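Local atomic coordinates of putative O-GlcNAcase nagJ (Clostridium perfringens, PDB entry 6PV5), a protein that probably cleaves N-acetylhexosamine residues from glycans as a family 84 glycoside hydrolase, here as the piece with N-terminal, catalytic and post-catalytic domains. Residues A[154-159]-A[254-259]; A[187-192]-A[216-221]. All coordinates share one frame; numbering follows the deposited sequence.

Contact 1: A[154-159]-A[254-259]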
loop_
_atom_site.group_PDB
_atom_site.type_symbol
_atom_site.label_atom_id
_atom_site.label_comp_id
_atom_site.label_asym_id
_atom_site.label_seq_id
_atom_site.Cartn_x
_atom_site.Cartn_y
_atom_site.Cartn_z
ATOM N N GLY A 154 3.631 -17.098 9.516
ATOM C CA GLY A 154 4.317 -16.478 10.637
ATOM C C GLY A 154 5.830 -16.693 10.584
ATOM O O GLY A 154 6.599 -15.797 10.928
ATOM N N THR A 155 6.238 -17.892 10.154
ATOM C CA THR A 155 7.637 -18.299 10.131
ATOM C C THR A 155 8.359 -17.609 8.968
ATOM O O THR A 155 9.500 -17.176 9.110
ATOM C CB THR A 155 7.764 -19.836 10.142
ATOM O OG1 THR A 155 7.103 -20.360 11.298
ATOM C CG2 THR A 155 9.197 -20.327 10.155
ATOM N N PHE A 156 7.678 -17.535 7.817
ATOM C CA PHE A 156 8.107 -16.768 6.656
ATOM C C PHE A 156 8.347 -15.299 7.027
ATOM O O PHE A 156 9.402 -14.753 6.705
ATOM C CB PHE A 156 7.095 -16.967 5.529
ATOM C CG PHE A 156 7.467 -16.397 4.186
ATOM C CD1 PHE A 156 8.153 -17.162 3.254
ATOM C CD2 PHE A 156 7.081 -15.112 3.828
ATOM C CE1 PHE A 156 8.471 -16.647 2.005
ATOM C CE2 PHE A 156 7.392 -14.603 2.577
ATOM C CZ PHE A 156 8.086 -15.368 1.667
ATOM N N TYR A 157 7.398 -14.682 7.748
ATOM C CA TYR A 157 7.519 -13.291 8.164
ATOM C C TYR A 157 8.619 -13.124 9.207
ATOM O O TYR A 157 9.230 -12.063 9.300
ATOM C CB TYR A 157 6.206 -12.729 8.723
ATOM C CG TYR A 157 5.098 -12.572 7.711
ATOM C CD1 TYR A 157 5.376 -12.464 6.356
ATOM C CD2 TYR A 157 3.772 -12.536 8.109
ATOM C CE1 TYR A 157 4.366 -12.356 5.415
ATOM C CE2 TYR A 157 2.753 -12.382 7.183
ATOM C CZ TYR A 157 3.047 -12.296 5.835
ATOM O OH TYR A 157 2.038 -12.185 4.924
ATOM N N GLY A 158 8.834 -14.163 10.018
ATOM C CA GLY A 158 9.917 -14.153 10.989
ATOM C C GLY A 158 11.263 -14.003 10.288
ATOM O O GLY A 158 12.120 -13.246 10.745
ATOM N N VAL A 159 11.413 -14.712 9.163
ATOM C CA VAL A 159 12.643 -14.691 8.385
ATOM C C VAL A 159 12.789 -13.354 7.654
ATOM O O VAL A 159 13.897 -12.834 7.525
ATOM C CB VAL A 159 12.711 -15.876 7.403
ATOM C CG1 VAL A 159 13.968 -15.816 6.553
ATOM C CG2 VAL A 159 12.606 -17.219 8.111
ATOM N N ASN A 254 2.245 -17.585 -4.287
ATOM C CA ASN A 254 2.333 -18.683 -3.331
ATOM C C ASN A 254 3.682 -18.675 -2.622
ATOM O O ASN A 254 3.753 -18.771 -1.402
ATOM C CB ASN A 254 2.101 -20.044 -3.993
ATOM C CG ASN A 254 0.687 -20.232 -4.505
ATOM O OD1 ASN A 254 -0.223 -19.482 -4.157
ATOM N ND2 ASN A 254 0.489 -21.247 -5.329
ATOM N N GLU A 255 4.765 -18.566 -3.394
ATOM C CA GLU A 255 6.095 -18.590 -2.803
ATOM C C GLU A 255 6.298 -17.418 -1.846
ATOM O O GLU A 255 7.184 -17.481 -0.998
ATOM C CB GLU A 255 7.165 -18.603 -3.889
ATOM C CG GLU A 255 7.167 -19.898 -4.675
ATOM C CD GLU A 255 7.960 -19.863 -5.964
ATOM O OE1 GLU A 255 8.966 -19.124 -6.004
ATOM O OE2 GLU A 255 7.563 -20.568 -6.921
ATOM N N ASN A 256 5.460 -16.376 -1.963
ATOM C CA ASN A 256 5.670 -15.141 -1.212
ATOM C C ASN A 256 4.678 -14.980 -0.059
ATOM O O ASN A 256 4.717 -13.975 0.656
ATOM C CB ASN A 256 5.710 -13.927 -2.142
ATOM C CG ASN A 256 7.059 -13.800 -2.814
ATOM O OD1 ASN A 256 8.039 -13.442 -2.171
ATOM N ND2 ASN A 256 7.123 -14.119 -4.091
ATOM N N LYS A 257 3.815 -15.988 0.134
ATOM C CA LYS A 257 2.798 -15.971 1.171
ATOM C C LYS A 257 1.811 -14.857 0.865
ATOM O O LYS A 257 1.314 -14.189 1.766
ATOM C CB LYS A 257 3.413 -15.838 2.568
ATOM C CG LYS A 257 4.275 -17.018 3.011
ATOM C CD LYS A 257 3.587 -18.367 2.901
ATOM C CE LYS A 257 4.319 -19.468 3.639
ATOM N NZ LYS A 257 3.761 -20.797 3.300
ATOM N N VAL A 258 1.525 -14.689 -0.425
ATOM C CA VAL A 258 0.583 -13.688 -0.880
ATOM C C VAL A 258 -0.582 -14.421 -1.517
ATOM O O VAL A 258 -0.386 -15.132 -2.493
ATOM C CB VAL A 258 1.223 -12.708 -1.888
ATOM C CG1 VAL A 258 0.186 -11.810 -2.528
ATOM C CG2 VAL A 258 2.347 -11.889 -1.271
ATOM N N ASP A 259 -1.786 -14.227 -0.968
ATOM C CA ASP A 259 -2.981 -14.792 -1.576
ATOM C C ASP A 259 -3.252 -14.121 -2.912
ATOM O O ASP A 259 -3.501 -12.914 -2.972
ATOM C CB ASP A 259 -4.232 -14.642 -0.702
ATOM C CG ASP A 259 -4.170 -15.489 0.550
ATOM O OD1 ASP A 259 -3.688 -16.640 0.449
ATOM O OD2 ASP A 259 -4.598 -14.995 1.612
HETATM O O HOH W 1 3.051 -11.848 2.484
#

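Contact 2: A[187-192]-A[216-221]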
loop_
_atom_site.group_PDB
_atom_site.type_symbol
_atom_site.label_atom_id
_atom_site.label_comp_id
_atom_site.label_asym_id
_atom_site.label_seq_id
_atom_site.Cartn_x
_atom_site.Cartn_y
_atom_site.Cartn_z
ATOM N N LYS A 187 -6.131 -8.740 9.214
ATOM C CA LYS A 187 -5.887 -10.123 8.838
ATOM C C LYS A 187 -5.702 -10.206 7.331
ATOM O O LYS A 187 -5.136 -11.177 6.826
ATOM C CB LYS A 187 -7.039 -11.041 9.259
ATOM C CG LYS A 187 -8.342 -10.809 8.509
ATOM C CD LYS A 187 -9.465 -11.762 8.890
ATOM C CE LYS A 187 -10.687 -11.526 8.026
ATOM N NZ LYS A 187 -11.702 -12.601 8.159
ATOM N N MET A 188 -6.261 -9.215 6.623
ATOM C CA MET A 188 -6.016 -9.088 5.199
ATOM C C MET A 188 -5.416 -7.711 4.909
ATOM O O MET A 188 -6.008 -6.680 5.245
ATOM C CB MET A 188 -7.274 -9.302 4.364
ATOM C CG MET A 188 -6.915 -9.645 2.941
ATOM S SD MET A 188 -8.224 -9.403 1.741
ATOM C CE MET A 188 -7.634 -10.511 0.464
ATOM N N ARG A 189 -4.216 -7.743 4.316
ATOM C CA ARG A 189 -3.427 -6.574 3.947
ATOM C C ARG A 189 -3.067 -6.713 2.471
ATOM O O ARG A 189 -2.175 -7.477 2.139
ATOM C CB ARG A 189 -2.168 -6.494 4.813
ATOM C CG ARG A 189 -2.454 -6.461 6.306
ATOM C CD ARG A 189 -1.260 -6.759 7.200
ATOM N NE ARG A 189 -0.524 -7.935 6.736
ATOM C CZ ARG A 189 -0.867 -9.202 6.979
ATOM N NH1 ARG A 189 -1.960 -9.482 7.680
ATOM N NH2 ARG A 189 -0.112 -10.185 6.513
ATOM N N ALA A 190 -3.818 -6.031 1.595
ATOM C CA ALA A 190 -3.811 -6.366 0.183
ATOM C C ALA A 190 -3.499 -5.128 -0.658
ATOM O O ALA A 190 -3.595 -3.984 -0.203
ATOM C CB ALA A 190 -5.169 -6.900 -0.208
ATOM N N VAL A 191 -3.171 -5.397 -1.920
ATOM C CA VAL A 191 -3.198 -4.408 -2.978
ATOM C C VAL A 191 -4.169 -4.943 -4.015
ATOM O O VAL A 191 -4.130 -6.133 -4.306
ATOM C CB VAL A 191 -1.780 -4.193 -3.550
ATOM C CG1 VAL A 191 -1.745 -3.255 -4.749
ATOM C CG2 VAL A 191 -0.814 -3.732 -2.474
ATOM N N VAL A 192 -5.056 -4.078 -4.531
ATOM C CA VAL A 192 -5.927 -4.447 -5.639
ATOM C C VAL A 192 -5.430 -3.718 -6.883
ATOM O O VAL A 192 -5.151 -2.529 -6.828
ATOM C CB VAL A 192 -7.421 -4.151 -5.371
ATOM C CG1 VAL A 192 -7.680 -2.683 -4.986
ATOM C CG2 VAL A 192 -8.303 -4.591 -6.551
ATOM N N LYS A 216 5.217 -8.014 4.186
ATOM C CA LYS A 216 4.228 -8.746 4.965
ATOM C C LYS A 216 2.811 -8.337 4.564
ATOM O O LYS A 216 1.900 -8.419 5.385
ATOM C CB LYS A 216 4.468 -8.597 6.472
ATOM C CG LYS A 216 5.860 -8.979 6.971
ATOM C CD LYS A 216 6.002 -8.874 8.462
ATOM C CE LYS A 216 7.391 -9.222 8.953
ATOM N NZ LYS A 216 8.240 -8.019 9.131
ATOM N N MET A 217 2.624 -7.940 3.300
ATOM C CA MET A 217 1.282 -7.839 2.745
ATOM C C MET A 217 0.913 -9.195 2.159
ATOM O O MET A 217 1.687 -9.765 1.405
ATOM C CB MET A 217 1.192 -6.796 1.632
ATOM C CG MET A 217 1.760 -5.439 2.031
ATOM S SD MET A 217 1.318 -4.142 0.825
ATOM C CE MET A 217 -0.381 -3.817 1.300
ATOM N N ASN A 218 -0.309 -9.660 2.442
ATOM C CA ASN A 218 -0.606 -11.076 2.311
ATOM C C ASN A 218 -1.611 -11.316 1.197
ATOM O O ASN A 218 -2.092 -12.430 1.069
ATOM C CB ASN A 218 -1.058 -11.688 3.647
ATOM C CG ASN A 218 -2.378 -11.154 4.179
ATOM O OD1 ASN A 218 -3.000 -10.270 3.585
ATOM N ND2 ASN A 218 -2.833 -11.701 5.298
ATOM N N ALA A 219 -1.958 -10.291 0.402
ATOM C CA ALA A 219 -2.871 -10.573 -0.693
ATOM C C ALA A 219 -2.680 -9.623 -1.870
ATOM O O ALA A 219 -2.380 -8.446 -1.704
ATOM C CB ALA A 219 -4.302 -10.529 -0.207
ATOM N N TYR A 220 -2.951 -10.153 -3.060
ATOM C CA TYR A 220 -3.009 -9.380 -4.280
ATOM C C TYR A 220 -4.325 -9.679 -4.972
ATOM O O TYR A 220 -4.575 -10.814 -5.369
ATOM C CB TYR A 220 -1.799 -9.721 -5.161
ATOM C CG TYR A 220 -1.899 -9.266 -6.593
ATOM C CD1 TYR A 220 -2.009 -7.918 -6.911
ATOM C CD2 TYR A 220 -1.873 -10.181 -7.635
ATOM C CE1 TYR A 220 -2.118 -7.497 -8.225
ATOM C CE2 TYR A 220 -1.963 -9.775 -8.958
ATOM C CZ TYR A 220 -2.081 -8.427 -9.254
ATOM O OH TYR A 220 -2.166 -8.014 -10.555
ATOM N N ILE A 221 -5.162 -8.649 -5.131
ATOM C CA ILE A 221 -6.443 -8.840 -5.785
ATOM C C ILE A 221 -6.307 -8.545 -7.272
ATOM O O ILE A 221 -6.162 -7.399 -7.708
ATOM C CB ILE A 221 -7.579 -8.050 -5.094
ATOM C CG1 ILE A 221 -7.641 -8.354 -3.596
ATOM C CG2 ILE A 221 -8.908 -8.335 -5.771
ATOM C CD1 ILE A 221 -8.697 -7.572 -2.858
#

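Contact 1: A[154-159]-A[254-259]
Phe156 sends its ring out from helix 152-163 with CG anti to the backbone N (chi1 -172°). Lys257 has CG anti to its carbonyl carbon (chi1 -65°), which places that methylene over the ring; the bend at chi2 then turns the rest of the chain past CB of Phe156. CG of Lys257 sits over one face, 3.7 Å from the ring centroid of Phe156 and offset toward the rim, in a CH-pi contact. The far end of the ring reaches the end of helix 243-255. There CE1 of Phe156 lies 3.4 Å from O of Glu255, and CE2 of Phe156 lies 3.4 Å from O of Asn256. Both carbonyls approach the ring obliquely. NZ of Lys257 forms a salt bridge with Asp71. A water forms the polar link. It lies at the edge of the Tyr157 ring, in its plane, 2.7 Å from OH of Tyr157, and donates to O of Lys257 at 3.0 Å. Leu77 of helix 72-82 also packs on Phe156, and Trp457 meets the Tyr157 ring at about a right angle. No direct hydrogen bond joins the two segments. Lys257 follows helix 243-255 with positive phi (65°) and completes a Schellman motif at its end. The contact is thus domain-interface packing, with a helix of the N-terminal domain set against the Schellman-capped end of a helix in the catalytic barrel.

Contact 2: A[187-192]-A[216-221]
Asn218 and Arg189 meet at the start of two neighbouring strands, and their side chains cross at about a right angle. The amide of Asn218 uses both its ends. OD1 of Asn218 accepts a nearly straight bond from N of Arg189 (2.9 Å, 174°), while ND2 of Asn218 donates to O of Lys187 at 2.8 Å. In the second bond the acceptor lies in the amide plane, but the donor stands above the carbonyl plane. The guanidinium of Arg189 grips a single atom side-on: NE of Arg189 is 2.8 Å and NH2 of Arg189 is 2.9 Å from O of Lys216. This acceptor lies close to the guanidinium plane, and CG of Asn218 lies over one face. The chain bend at chi3 (-47°) turns the guanidinium toward that carbonyl. Further along, the backbones pair as parallel strands 188-192 and 219-222, the first two of the TIM barrel, joined through helix 202-214 in a right-handed beta-alpha-beta crossover. N of Ile221 donates to O of Val191 at 2.8 Å. Ala190, Val192, Ala219 and Ile221 share one face of the sheet. CE of Met188 presses tightly on CB of Ala219 (3.4 Å). The other face holds Val191 and Tyr220; CG2 of Val191 touches CE of Met217 at 3.8 Å. Farther out, Glu130 positions both groups by a salt bridge to NH1 of Arg189 and a hydrogen bond to ND2 of Asn218.

How the contacts relate
The centres of contacts 1 and 2 are about 12 Å apart, and the two touch directly. Asp259 N lies 2.7 Å from O of Asn218, and Asp259 O lies 2.8 Å from N of Tyr220, both probably hydrogen bonds. They pair the strand that follows Lys257 with strand 219-222, so 254-259 leads into the third strand of the barrel. Tyr157 also reaches contact 2, with its OH packed 3.4 Å from CB of Asn218. Contact 2 is nested within the loop closed by contact 1. Its Val192 side chain is about 11 Å from that of Asp305, the predicted proton donor, whereas contact 1 lies away from this site.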